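Local coordinates for M32 carboxypeptidase (PDB 7A03), which probably removes amino acids one at a time from the C-terminal ends of peptides, as a metal-dependent carboxypeptidase of the M32 family, at residues Asn162-Lys166 with Ala291-Ile295; Phe177-Lys181 with Phe360-Tyr366; Lys210-Leu214 with Ile253-Phe258; Gln299-Trp303 with Leu455-Leu459. All blocks are in the same frame, centred on the assembly; numbering follows the deposited sequence. Where two conformers were deposited one is given.

Contact 1 (Asn162-Lys166 with Ala291-Ile295); sequences NEYEK and ASLGI
Glu165 reaches across to the start of helix 293-307 and lays its carboxylate against the first turn. Its CG stands opposite the backbone N (chi1 -173°), and the bend at the next torsion swings the carboxylate round to Ser292 and Gly294. Both oxygens are used, each on its syn side and somewhat out of the carboxylate plane: OE1 accepts from Gly294 N at 2.9 Å, and OE2 accepts from Ser292 OG, also at 2.9 Å. With its proton given to Glu165, the Ser292 hydroxyl takes the N-cap role and accepts from Ile295 N at 3.0 Å in a nearly straight bond (172°). One water extends the polar link, donating to Tyr164 O at 2.6 Å and accepting from Leu293 N. Beside these bonds the side chains of Tyr164 and Leu293 lie alongside each other, pointing the same way, with the two CD1 atoms 4.0 Å apart; the Tyr164 ring also meets Tyr418 edge-to-face. Ser472 adds a weak bond to Glu165 OE2. A buried carboxylate that takes a backbone N-H and a hydroxyl at a helix N-terminus would probably be stabilised as the anion.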
loop_
_atom_site.group_PDB
_atom_site.type_symbol
_atom_site.label_atom_id
_atom_site.label_comp_id
_atom_site.label_asym_id
_atom_site.label_seq_id
_atom_site.Cartn_x
_atom_site.Cartn_y
_atom_site.Cartn_z
ATOM N N ASN A 162 -2.277 4.450 -14.515
ATOM C CA ASN A 162 -1.340 5.564 -14.397
ATOM C C ASN A 162 -1.709 6.512 -13.261
ATOM O O ASN A 162 -0.818 7.107 -12.646
ATOM C CB ASN A 162 -1.261 6.317 -15.723
ATOM C CG ASN A 162 -0.212 7.404 -15.711
ATOM O OD1 ASN A 162 0.981 7.121 -15.735
ATOM N ND2 ASN A 162 -0.653 8.657 -15.695
ATOM N N GLU A 163 -3.004 6.654 -12.970
ATOM C CA GLU A 163 -3.441 7.494 -11.859
ATOM C C GLU A 163 -2.836 7.035 -10.549
ATOM O O GLU A 163 -2.402 7.858 -9.733
ATOM C CB GLU A 163 -4.961 7.436 -11.751
ATOM C CG GLU A 163 -5.643 8.252 -12.795
ATOM C CD GLU A 163 -5.522 9.716 -12.493
ATOM O OE1 GLU A 163 -6.241 10.182 -11.587
ATOM O OE2 GLU A 163 -4.693 10.392 -13.138
ATOM N N TYR A 164 -2.808 5.722 -10.318
ATOM C CA TYR A 164 -2.422 5.235 -9.007
ATOM C C TYR A 164 -0.963 4.831 -8.941
ATOM O O TYR A 164 -0.420 4.701 -7.839
ATOM C CB TYR A 164 -3.337 4.086 -8.560
ATOM C CG TYR A 164 -4.695 4.573 -8.100
ATOM C CD1 TYR A 164 -4.839 5.265 -6.895
ATOM C CD2 TYR A 164 -5.829 4.367 -8.869
ATOM C CE1 TYR A 164 -6.077 5.728 -6.478
ATOM C CE2 TYR A 164 -7.067 4.818 -8.456
ATOM C CZ TYR A 164 -7.190 5.499 -7.265
ATOM O OH TYR A 164 -8.429 5.944 -6.865
ATOM N N GLU A 165 -0.318 4.678 -10.094
ATOM C CA GLU A 165 1.096 4.327 -10.160
ATOM C C GLU A 165 1.612 4.877 -11.485
ATOM O O GLU A 165 1.406 4.265 -12.539
ATOM C CB GLU A 165 1.265 2.821 -10.080
ATOM C CG GLU A 165 2.689 2.363 -9.974
ATOM C CD GLU A 165 3.332 2.649 -8.608
ATOM O OE1 GLU A 165 2.620 2.887 -7.609
ATOM O OE2 GLU A 165 4.579 2.614 -8.551
ATOM N N LYS A 166 2.267 6.034 -11.426
ATOM C CA LYS A 166 2.754 6.672 -12.637
ATOM C C LYS A 166 3.673 5.723 -13.382
ATOM O O LYS A 166 4.630 5.192 -12.812
ATOM C CB LYS A 166 3.498 7.960 -12.284
ATOM C CG LYS A 166 4.018 8.716 -13.491
ATOM C CD LYS A 166 4.556 10.100 -13.108
ATOM C CE LYS A 166 5.012 10.870 -14.342
ATOM N NZ LYS A 166 5.962 11.976 -14.006
ATOM N N ALA A 291 7.369 8.509 -3.279
ATOM C CA ALA A 291 7.512 8.419 -4.733
ATOM C C ALA A 291 6.253 7.888 -5.406
ATOM O O ALA A 291 5.914 8.320 -6.516
ATOM C CB ALA A 291 8.730 7.569 -5.105
ATOM N N SER A 292 5.554 6.952 -4.763
ATOM C CA SER A 292 4.361 6.333 -5.338
ATOM C C SER A 292 3.800 5.360 -4.314
ATOM O O SER A 292 4.470 5.008 -3.335
ATOM C CB SER A 292 4.656 5.562 -6.620
ATOM O OG SER A 292 5.193 4.283 -6.304
ATOM N N LEU A 293 2.561 4.912 -4.559
ATOM C CA LEU A 293 1.940 3.916 -3.691
ATOM C C LEU A 293 2.721 2.614 -3.718
ATOM O O LEU A 293 2.896 1.964 -2.681
ATOM C CB LEU A 293 0.501 3.638 -4.133
ATOM C CG LEU A 293 -0.608 4.621 -3.753
ATOM C CD1 LEU A 293 -1.914 4.145 -4.380
ATOM C CD2 LEU A 293 -0.754 4.725 -2.252
ATOM N N GLY A 294 3.195 2.219 -4.897
ATOM C CA GLY A 294 3.994 1.005 -4.995
ATOM C C GLY A 294 5.294 1.079 -4.213
ATOM O O GLY A 294 5.666 0.130 -3.523
ATOM N N ILE A 295 6.002 2.203 -4.301
ATOM C CA ILE A 295 7.228 2.343 -3.518
ATOM C C ILE A 295 6.908 2.377 -2.018
ATOM O O ILE A 295 7.609 1.772 -1.194
ATOM C CB ILE A 295 8.054 3.554 -4.009
ATOM C CG1 ILE A 295 8.502 3.373 -5.475
ATOM C CG2 ILE A 295 9.244 3.817 -3.069
ATOM C CD1 ILE A 295 9.379 2.128 -5.725
HETATM O O HOH W 1 1.125 6.360 -6.581
#

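Contact 2 (Phe177-Lys181 with Phe360-Tyr366); sequences FTEVK and FHIMIRY
The Phe177 ring carries the backbone side of Met363 over one face, the CA of Met363 making a CH-pi contact 4.3 Å from the ring centroid. The same ring forms an offset stack with Tyr366, the centroids 5.0 Å apart and the planes inclined by 30°; Phe177 CD2 sits over one face of the tyrosine ring, displaced toward its rim and 3.6 Å from Tyr366 CD2. Ile362 meets the phenylalanine obliquely through its CG2 branch, 3.7 Å from Phe177 CZ. On the Phe360 ring, Val180 CG1 lies over a face at 4.5 Å from CE1, while Lys181 CA approaches obliquely. These rings join two helices of the largely helical M32 fold, 170-192 and 358-374, whose local axes come within 10.3 Å at an angle of 135° between their directions, a spacing bridged by the aromatic side chains together with Met363, Ile362 and Val180. Met363 slides past Phe177 in the opposite sense, its chain running straight out from the backbone (chi1 -170°); in the conformer described, SD comes 3.6 Å from Phe177 O, a contact that the second conformer of Met363 makes doubtful. The interface between the segments is apolar, and the phenol of Tyr366 finds its polar partner in Asp174, one turn before Phe177 on the same helix. Ser423 and Phe427 of helix 420-439 pack against Phe177 and Val180, respectively.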
loop_
_atom_site.group_PDB
_atom_site.type_symbol
_atom_site.label_atom_id
_atom_site.label_comp_id
_atom_site.label_asym_id
_atom_site.label_seq_id
_atom_site.Cartn_x
_atom_site.Cartn_y
_atom_site.Cartn_z
ATOM N N PHE A 177 1.949 -10.365 -14.309
ATOM C CA PHE A 177 0.963 -11.290 -13.765
ATOM C C PHE A 177 0.973 -12.635 -14.475
ATOM O O PHE A 177 0.620 -13.648 -13.862
ATOM C CB PHE A 177 -0.434 -10.663 -13.713
ATOM C CG PHE A 177 -0.594 -9.640 -12.616
ATOM C CD1 PHE A 177 -0.496 -10.013 -11.274
ATOM C CD2 PHE A 177 -0.832 -8.313 -12.920
ATOM C CE1 PHE A 177 -0.640 -9.063 -10.258
ATOM C CE2 PHE A 177 -0.968 -7.362 -11.905
ATOM C CZ PHE A 177 -0.875 -7.748 -10.570
ATOM N N THR A 178 1.394 -12.674 -15.742
ATOM C CA THR A 178 1.648 -13.957 -16.376
ATOM C C THR A 178 2.768 -14.687 -15.656
ATOM O O THR A 178 2.697 -15.907 -15.458
ATOM C CB THR A 178 1.986 -13.738 -17.853
ATOM O OG1 THR A 178 0.841 -13.196 -18.526
ATOM C CG2 THR A 178 2.391 -15.058 -18.527
ATOM N N GLU A 179 3.801 -13.951 -15.227
ATOM C CA GLU A 179 4.845 -14.581 -14.424
ATOM C C GLU A 179 4.310 -15.050 -13.073
ATOM O O GLU A 179 4.649 -16.146 -12.612
ATOM C CB GLU A 179 6.033 -13.631 -14.268
ATOM C CG GLU A 179 6.901 -13.549 -15.513
ATOM C CD GLU A 179 7.650 -12.232 -15.661
ATOM O OE1 GLU A 179 7.433 -11.310 -14.846
ATOM O OE2 GLU A 179 8.477 -12.126 -16.592
ATOM N N VAL A 180 3.485 -14.233 -12.418
ATOM C CA VAL A 180 2.841 -14.664 -11.177
ATOM C C VAL A 180 2.141 -16.001 -11.383
ATOM O O VAL A 180 2.361 -16.961 -10.632
ATOM C CB VAL A 180 1.873 -13.584 -10.650
ATOM C CG1 VAL A 180 0.946 -14.169 -9.597
ATOM C CG2 VAL A 180 2.637 -12.399 -10.087
ATOM N N LYS A 181 1.306 -16.094 -12.419
ATOM C CA LYS A 181 0.589 -17.339 -12.674
ATOM C C LYS A 181 1.569 -18.482 -12.906
ATOM O O LYS A 181 1.567 -19.482 -12.172
ATOM C CB LYS A 181 -0.354 -17.182 -13.870
ATOM C CG LYS A 181 -1.246 -18.395 -14.133
ATOM C CD LYS A 181 -0.578 -19.402 -15.070
ATOM C CE LYS A 181 -1.019 -20.827 -14.775
ATOM N NZ LYS A 181 -0.657 -21.737 -15.888
ATOM N N PHE A 360 -2.429 -13.824 -6.313
ATOM C CA PHE A 360 -3.552 -14.272 -7.130
ATOM C C PHE A 360 -4.780 -13.404 -6.894
ATOM O O PHE A 360 -5.460 -13.013 -7.856
ATOM C CB PHE A 360 -3.834 -15.749 -6.897
ATOM C CG PHE A 360 -2.789 -16.647 -7.495
ATOM C CD1 PHE A 360 -1.623 -16.930 -6.800
ATOM C CD2 PHE A 360 -2.940 -17.146 -8.776
ATOM C CE1 PHE A 360 -0.645 -17.736 -7.365
ATOM C CE2 PHE A 360 -1.971 -17.945 -9.338
ATOM C CZ PHE A 360 -0.829 -18.236 -8.635
ATOM N N HIS A 361 -5.040 -13.047 -5.630
ATOM C CA HIS A 361 -6.115 -12.099 -5.339
ATOM C C HIS A 361 -5.934 -10.839 -6.177
ATOM O O HIS A 361 -6.870 -10.372 -6.849
ATOM C CB HIS A 361 -6.120 -11.749 -3.847
ATOM C CG HIS A 361 -6.460 -12.896 -2.939
ATOM N ND1 HIS A 361 -7.755 -13.201 -2.556
ATOM C CD2 HIS A 361 -5.663 -13.780 -2.295
ATOM C CE1 HIS A 361 -7.737 -14.244 -1.745
ATOM N NE2 HIS A 361 -6.480 -14.616 -1.571
ATOM N N ILE A 362 -4.699 -10.328 -6.230
ATOM C CA ILE A 362 -4.508 -9.083 -6.962
ATOM C C ILE A 362 -4.699 -9.341 -8.441
ATOM O O ILE A 362 -5.345 -8.552 -9.152
ATOM C CB ILE A 362 -3.134 -8.464 -6.648
ATOM C CG1 ILE A 362 -3.017 -8.119 -5.164
ATOM C CG2 ILE A 362 -2.883 -7.225 -7.496
ATOM C CD1 ILE A 362 -3.930 -6.977 -4.715
ATOM N N MET A 363 -4.183 -10.470 -8.925
ATOM C CA MET A 363 -4.282 -10.755 -10.347
ATOM C C MET A 363 -5.739 -10.824 -10.773
ATOM O O MET A 363 -6.119 -10.268 -11.817
ATOM C CB MET A 363 -3.565 -12.061 -10.659
ATOM C CG MET A 363 -3.403 -12.336 -12.138
ATOM S SD MET A 363 -2.663 -13.948 -12.385
ATOM C CE MET A 363 -4.024 -15.009 -11.910
ATOM N N ILE A 364 -6.584 -11.434 -9.934
ATOM C CA ILE A 364 -7.984 -11.577 -10.307
ATOM C C ILE A 364 -8.619 -10.202 -10.419
ATOM O O ILE A 364 -9.270 -9.884 -11.426
ATOM C CB ILE A 364 -8.711 -12.496 -9.312
ATOM C CG1 ILE A 364 -8.243 -13.938 -9.522
ATOM C CG2 ILE A 364 -10.217 -12.364 -9.494
ATOM C CD1 ILE A 364 -8.512 -14.837 -8.346
ATOM N N ARG A 365 -8.332 -9.327 -9.446
ATOM C CA ARG A 365 -8.892 -7.981 -9.500
ATOM C C ARG A 365 -8.369 -7.248 -10.725
ATOM O O ARG A 365 -9.136 -6.582 -11.446
ATOM C CB ARG A 365 -8.582 -7.234 -8.198
ATOM C CG ARG A 365 -9.402 -7.755 -7.005
ATOM C CD ARG A 365 -8.681 -7.516 -5.675
ATOM N NE ARG A 365 -9.442 -7.954 -4.503
ATOM C CZ ARG A 365 -9.671 -9.232 -4.178
ATOM N NH1 ARG A 365 -9.211 -10.214 -4.937
ATOM N NH2 ARG A 365 -10.356 -9.539 -3.080
ATOM N N TYR A 366 -7.085 -7.452 -11.041
ATOM C CA TYR A 366 -6.530 -6.785 -12.206
ATOM C C TYR A 366 -7.268 -7.227 -13.463
ATOM O O TYR A 366 -7.762 -6.389 -14.240
ATOM C CB TYR A 366 -5.020 -7.037 -12.275
ATOM C CG TYR A 366 -4.381 -6.685 -13.581
ATOM C CD1 TYR A 366 -4.115 -5.367 -13.924
ATOM C CD2 TYR A 366 -4.027 -7.685 -14.478
ATOM C CE1 TYR A 366 -3.542 -5.059 -15.130
ATOM C CE2 TYR A 366 -3.435 -7.377 -15.699
ATOM C CZ TYR A 366 -3.196 -6.052 -16.007
ATOM O OH TYR A 366 -2.611 -5.706 -17.198
#

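Contact 3 (Lys210-Leu214 with Ile253-Phe258); sequences KQWQL and IDENDF
Gln211 supplies the polar part of this contact, its amide facing the turn formed by Asp254-Asp257. NE2 donates to Asp254 O at 3.1 Å in an almost straight bond (171°); the acceptor lies in the amide plane of Gln211, whereas the donor stands well above the carbonyl plane. Asp257 N approaches the same oxygen from the opposite face, closing the type I turn, so two donors grip it. NE2 also donates to Phe206 O, which helps fix the rotation of the amide. On the other branch of the amide, a water 2.9 Å from Gln211 OE1 donates to it and to Phe258 O. A second water lies close to OE1 and accepts from Asp254 N at 3.0 Å. The loop is braced internally by an Asx turn, in which Asp254 OD1 accepts from Asn256 N, while Asp257 caps the start of helix 258-277 through Ser259 N.

The apolar contacts flank the amide. Ile253 CG2 runs past Gln211 and comes within 3.6 Å of NE2, and its CD1 branch reaches Trp212 CB at 4.0 Å, near the plane of the indole at its edge. Farther along, Leu214 CD2 meets the edge of the Phe258 ring, 3.7 Å from CZ, the two side chains crossing at about a right angle. Phe258 CG lies opposite its backbone N (chi1 -171°), which carries the ring toward the leucine.

Helix 208-222 is thus joined to the connection between strand 247-251 and helix 258-277. Strand 229-233 packs against Trp212 and Ile253, and Ile321 of helix 311-324 touches both Leu214 and Phe258.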
loop_
_atom_site.group_PDB
_atom_site.type_symbol
_atom_site.label_atom_id
_atom_site.label_comp_id
_atom_site.label_asym_id
_atom_site.label_seq_id
_atom_site.Cartn_x
_atom_site.Cartn_y
_atom_site.Cartn_z
ATOM N N LYS A 210 1.820 -7.131 27.075
ATOM C CA LYS A 210 3.088 -7.635 26.559
ATOM C C LYS A 210 3.169 -7.470 25.044
ATOM O O LYS A 210 4.207 -7.062 24.518
ATOM C CB LYS A 210 3.276 -9.101 26.949
ATOM C CG LYS A 210 3.654 -9.336 28.419
ATOM C CD LYS A 210 3.611 -10.832 28.730
ATOM C CE LYS A 210 4.454 -11.188 29.937
ATOM N NZ LYS A 210 4.310 -10.180 31.021
ATOM N N GLN A 211 2.084 -7.754 24.325
ATOM C CA GLN A 211 2.104 -7.510 22.883
ATOM C C GLN A 211 2.341 -6.034 22.577
ATOM O O GLN A 211 3.133 -5.685 21.685
ATOM C CB GLN A 211 0.812 -7.993 22.228
ATOM C CG GLN A 211 0.655 -9.498 22.200
ATOM C CD GLN A 211 -0.376 -9.916 21.197
ATOM O OE1 GLN A 211 -0.197 -9.713 19.998
ATOM N NE2 GLN A 211 -1.475 -10.481 21.666
ATOM N N TRP A 212 1.640 -5.148 23.285
ATOM C CA TRP A 212 1.788 -3.720 23.022
ATOM C C TRP A 212 3.243 -3.294 23.153
ATOM O O TRP A 212 3.806 -2.643 22.252
ATOM C CB TRP A 212 0.908 -2.920 23.981
ATOM C CG TRP A 212 1.160 -1.460 23.881
ATOM C CD1 TRP A 212 1.967 -0.719 24.680
ATOM C CD2 TRP A 212 0.604 -0.552 22.915
ATOM N NE1 TRP A 212 1.957 0.597 24.282
ATOM C CE2 TRP A 212 1.142 0.725 23.189
ATOM C CE3 TRP A 212 -0.271 -0.698 21.832
ATOM C CZ2 TRP A 212 0.798 1.862 22.446
ATOM C CZ3 TRP A 212 -0.616 0.441 21.087
ATOM C CH2 TRP A 212 -0.069 1.696 21.392
ATOM N N GLN A 213 3.880 -3.686 24.269
ATOM C CA GLN A 213 5.261 -3.276 24.492
ATOM C C GLN A 213 6.208 -3.929 23.491
ATOM O O GLN A 213 7.202 -3.309 23.097
ATOM C CB GLN A 213 5.679 -3.558 25.935
ATOM C CG GLN A 213 7.019 -2.940 26.320
ATOM C CD GLN A 213 7.034 -1.443 26.147
ATOM O OE1 GLN A 213 6.176 -0.741 26.685
ATOM N NE2 GLN A 213 7.992 -0.943 25.375
ATOM N N LEU A 214 5.906 -5.159 23.067
ATOM C CA LEU A 214 6.718 -5.826 22.055
ATOM C C LEU A 214 6.748 -5.016 20.768
ATOM O O LEU A 214 7.816 -4.806 20.171
ATOM C CB LEU A 214 6.149 -7.221 21.788
ATOM C CG LEU A 214 6.691 -7.957 20.556
ATOM C CD1 LEU A 214 8.183 -8.163 20.703
ATOM C CD2 LEU A 214 5.982 -9.287 20.391
ATOM N N ILE A 253 -4.498 -5.317 18.422
ATOM C CA ILE A 253 -4.018 -6.465 19.175
ATOM C C ILE A 253 -5.131 -7.496 19.260
ATOM O O ILE A 253 -6.262 -7.160 19.625
ATOM C CB ILE A 253 -3.564 -6.049 20.582
ATOM C CG1 ILE A 253 -2.379 -5.098 20.502
ATOM C CG2 ILE A 253 -3.197 -7.292 21.416
ATOM C CD1 ILE A 253 -2.139 -4.346 21.771
ATOM N N ASP A 254 -4.804 -8.753 18.937
ATOM C CA ASP A 254 -5.677 -9.900 19.184
ATOM C C ASP A 254 -4.975 -10.746 20.238
ATOM O O ASP A 254 -3.900 -11.298 19.974
ATOM C CB ASP A 254 -5.915 -10.708 17.905
ATOM C CG ASP A 254 -7.007 -11.752 18.066
ATOM O OD1 ASP A 254 -7.210 -12.229 19.199
ATOM O OD2 ASP A 254 -7.669 -12.101 17.061
ATOM N N GLU A 255 -5.560 -10.844 21.437
ATOM C CA GLU A 255 -4.914 -11.641 22.479
ATOM C C GLU A 255 -4.902 -13.134 22.177
ATOM O O GLU A 255 -4.189 -13.873 22.864
ATOM C CB GLU A 255 -5.553 -11.449 23.859
ATOM C CG GLU A 255 -5.686 -10.030 24.343
ATOM C CD GLU A 255 -6.745 -9.905 25.423
ATOM O OE1 GLU A 255 -7.339 -10.945 25.791
ATOM O OE2 GLU A 255 -6.981 -8.774 25.901
ATOM N N ASN A 256 -5.670 -13.598 21.195
ATOM C CA ASN A 256 -5.692 -15.012 20.832
ATOM C C ASN A 256 -5.159 -15.265 19.430
ATOM O O ASN A 256 -5.468 -16.298 18.827
ATOM C CB ASN A 256 -7.098 -15.593 20.978
ATOM C CG ASN A 256 -7.670 -15.363 22.361
ATOM O OD1 ASN A 256 -7.134 -15.847 23.358
ATOM N ND2 ASN A 256 -8.756 -14.609 22.427
ATOM N N ASP A 257 -4.372 -14.344 18.891
ATOM C CA ASP A 257 -3.765 -14.552 17.582
ATOM C C ASP A 257 -2.501 -13.706 17.528
ATOM O O ASP A 257 -2.551 -12.514 17.206
ATOM C CB ASP A 257 -4.724 -14.195 16.460
ATOM C CG ASP A 257 -4.196 -14.590 15.106
ATOM O OD1 ASP A 257 -3.009 -14.984 15.023
ATOM O OD2 ASP A 257 -4.972 -14.520 14.126
ATOM N N PHE A 258 -1.371 -14.339 17.823
ATOM C CA PHE A 258 -0.104 -13.638 17.815
ATOM C C PHE A 258 0.307 -13.175 16.417
ATOM O O PHE A 258 1.149 -12.277 16.301
ATOM C CB PHE A 258 0.985 -14.534 18.425
ATOM C CG PHE A 258 2.280 -13.825 18.654
ATOM C CD1 PHE A 258 2.403 -12.884 19.670
ATOM C CD2 PHE A 258 3.381 -14.078 17.851
ATOM C CE1 PHE A 258 3.610 -12.220 19.876
ATOM C CE2 PHE A 258 4.587 -13.420 18.059
ATOM C CZ PHE A 258 4.698 -12.492 19.072
HETATM O O HOH W 2 1.685 -10.139 17.881
HETATM O O HOH W 3 -2.166 -9.792 17.926
#

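Contact 4 (Gln299-Trp303 with Leu455-Leu459); sequences QSRLW and LLEWL
Gln299 and Leu459 approach from opposite directions, Gln299 OE1 lying 3.6 Å from Leu459 CD2. The glutamine chain bends at its second torsion (chi2 -55°), which turns the amide toward helix 453-462. The polar need of OE1 is met by His464 NE2, beyond the end of that helix, so the leucine methyl packs against an oxygen that already has a hydrogen-bond partner. One turn on, Leu302 points toward helix 453-462 and slides past Leu455 in the opposite direction, with the two CD2 methyls 3.9 Å apart. Its other branch, CD1, makes a looser approach to Leu459 CD2 at 4.4 Å.

Trp303 follows with the broadest contact of the segment. Leu455 CD2 sits over one face of the indole in a CH-pi contact, 3.8 Å from the centroid of the six-membered ring and 16° off the ring normal. Leu302 CD2 lies above an indole face too, toward the rim, and Gln299 O lies in the plane at the edge. Leu459 CD1 approaches obliquely, 3.5 Å from Trp303 NE1, while Leu456 CB remains 4.5 Å from CZ2 and adds only a peripheral touch. Leucines spaced four apart, Leu455 and Leu459, therefore present successive turns to the indole.

The two short segments run nearly antiparallel, at 159°, with a wide axis separation of 13.0 Å spanned by these long side chains. Helix 258-277 also touches the first segment, through Tyr274 on Gln299 and Leu273 on Trp303, and helix 420-439 places Ala429 against Leu302 and Ala436 against Trp458.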
loop_
_atom_site.group_PDB
_atom_site.type_symbol
_atom_site.label_atom_id
_atom_site.label_comp_id
_atom_site.label_asym_id
_atom_site.label_seq_id
_atom_site.Cartn_x
_atom_site.Cartn_y
_atom_site.Cartn_z
ATOM N N GLN A 299 8.196 -0.464 0.999
ATOM C CA GLN A 299 8.793 -0.265 2.327
ATOM C C GLN A 299 8.083 -1.084 3.410
ATOM O O GLN A 299 8.740 -1.761 4.237
ATOM C CB GLN A 299 8.763 1.223 2.659
ATOM C CG GLN A 299 9.551 2.044 1.671
ATOM C CD GLN A 299 10.978 1.550 1.560
ATOM O OE1 GLN A 299 11.809 1.814 2.429
ATOM N NE2 GLN A 299 11.268 0.802 0.488
ATOM N N SER A 300 6.748 -1.092 3.379
ATOM C CA SER A 300 6.019 -1.912 4.354
ATOM C C SER A 300 6.317 -3.404 4.200
ATOM O O SER A 300 6.535 -4.116 5.197
ATOM C CB SER A 300 4.511 -1.638 4.310
ATOM O OG SER A 300 3.936 -2.057 3.088
ATOM N N ARG A 301 6.333 -3.897 2.957
ATOM C CA ARG A 301 6.544 -5.322 2.740
ATOM C C ARG A 301 7.991 -5.738 2.977
ATOM O O ARG A 301 8.230 -6.866 3.426
ATOM C CB ARG A 301 6.128 -5.720 1.324
ATOM C CG ARG A 301 4.620 -5.653 1.079
ATOM C CD ARG A 301 3.806 -6.519 2.039
ATOM N NE ARG A 301 2.438 -6.665 1.540
ATOM C CZ ARG A 301 1.429 -7.217 2.205
ATOM N NH1 ARG A 301 0.256 -7.335 1.606
ATOM N NH2 ARG A 301 1.583 -7.687 3.441
ATOM N N LEU A 302 8.960 -4.862 2.661
ATOM C CA LEU A 302 10.355 -5.219 2.881
ATOM C C LEU A 302 10.597 -5.464 4.353
ATOM O O LEU A 302 11.245 -6.457 4.729
ATOM C CB LEU A 302 11.276 -4.111 2.372
ATOM C CG LEU A 302 12.791 -4.322 2.513
ATOM C CD1 LEU A 302 13.516 -3.630 1.366
ATOM C CD2 LEU A 302 13.307 -3.785 3.842
ATOM N N TRP A 303 10.062 -4.582 5.212
ATOM C CA TRP A 303 10.274 -4.824 6.635
ATOM C C TRP A 303 9.401 -5.958 7.168
ATOM O O TRP A 303 9.875 -6.795 7.951
ATOM C CB TRP A 303 10.038 -3.544 7.425
ATOM C CG TRP A 303 11.125 -2.527 7.287
ATOM C CD1 TRP A 303 11.158 -1.472 6.425
ATOM C CD2 TRP A 303 12.331 -2.453 8.058
ATOM N NE1 TRP A 303 12.297 -0.725 6.626
ATOM C CE2 TRP A 303 13.046 -1.326 7.606
ATOM C CE3 TRP A 303 12.880 -3.235 9.085
ATOM C CZ2 TRP A 303 14.267 -0.942 8.160
ATOM C CZ3 TRP A 303 14.103 -2.849 9.632
ATOM C CH2 TRP A 303 14.786 -1.726 9.159
ATOM N N LEU A 455 20.537 -1.620 7.388
ATOM C CA LEU A 455 19.449 -1.647 6.417
ATOM C C LEU A 455 18.756 -0.290 6.329
ATOM O O LEU A 455 18.481 0.205 5.223
ATOM C CB LEU A 455 18.456 -2.748 6.776
ATOM C CG LEU A 455 17.182 -2.725 5.930
ATOM C CD1 LEU A 455 17.481 -2.995 4.472
ATOM C CD2 LEU A 455 16.222 -3.734 6.468
ATOM N N LEU A 456 18.469 0.330 7.488
ATOM C CA LEU A 456 17.817 1.639 7.472
ATOM C C LEU A 456 18.701 2.664 6.776
ATOM O O LEU A 456 18.216 3.472 5.985
ATOM C CB LEU A 456 17.458 2.098 8.889
ATOM C CG LEU A 456 16.781 3.476 8.908
ATOM C CD1 LEU A 456 15.518 3.467 8.077
ATOM C CD2 LEU A 456 16.488 3.875 10.344
ATOM N N GLU A 457 20.005 2.637 7.055
ATOM C CA GLU A 457 20.937 3.519 6.365
ATOM C C GLU A 457 20.882 3.320 4.852
ATOM O O GLU A 457 20.861 4.297 4.090
ATOM C CB GLU A 457 22.351 3.282 6.894
ATOM C CG GLU A 457 23.396 4.164 6.240
ATOM C CD GLU A 457 24.794 3.870 6.718
ATOM O OE1 GLU A 457 25.123 2.682 6.927
ATOM O OE2 GLU A 457 25.559 4.835 6.904
ATOM N N TRP A 458 20.878 2.063 4.389
ATOM C CA TRP A 458 20.786 1.835 2.947
ATOM C C TRP A 458 19.504 2.435 2.368
ATOM O O TRP A 458 19.525 3.095 1.315
ATOM C CB TRP A 458 20.897 0.334 2.658
ATOM C CG TRP A 458 20.945 0.006 1.208
ATOM C CD1 TRP A 458 22.056 -0.050 0.408
ATOM C CD2 TRP A 458 19.831 -0.337 0.375
ATOM N NE1 TRP A 458 21.695 -0.403 -0.871
ATOM C CE2 TRP A 458 20.335 -0.578 -0.918
ATOM C CE3 TRP A 458 18.449 -0.450 0.594
ATOM C CZ2 TRP A 458 19.517 -0.937 -1.979
ATOM C CZ3 TRP A 458 17.635 -0.813 -0.464
ATOM C CH2 TRP A 458 18.175 -1.044 -1.740
ATOM N N LEU A 459 18.383 2.234 3.050
ATOM C CA LEU A 459 17.126 2.809 2.583
ATOM C C LEU A 459 17.174 4.334 2.593
ATOM O O LEU A 459 16.631 4.986 1.696
ATOM C CB LEU A 459 15.979 2.288 3.444
ATOM C CG LEU A 459 15.719 0.784 3.353
ATOM C CD1 LEU A 459 14.802 0.356 4.505
ATOM C CD2 LEU A 459 15.123 0.405 1.996
#

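Contacts 1 and 4 share helix 293-307: contact 1 holds its beginning and contact 4 a later turn, their centres 18 Å apart. Along the chain contact 1 closes before contact 4 opens. Contact 2 crosses both in sequence, joining helices 170-192 and 358-374 with its centre 18 Å from that of contact 1 and 25 Å from that of contact 4. Contact 3 is nested within the loops closed by contacts 1 and 2, its centre about 33 Å from the centre of each, beside the small sheet. Its loop leads into helix 258-277, which carries an HExxH sequence consistent with a metallopeptidase and also packs against helix 293-307. Together the contacts tie sequence-distant helices into one M32 fold.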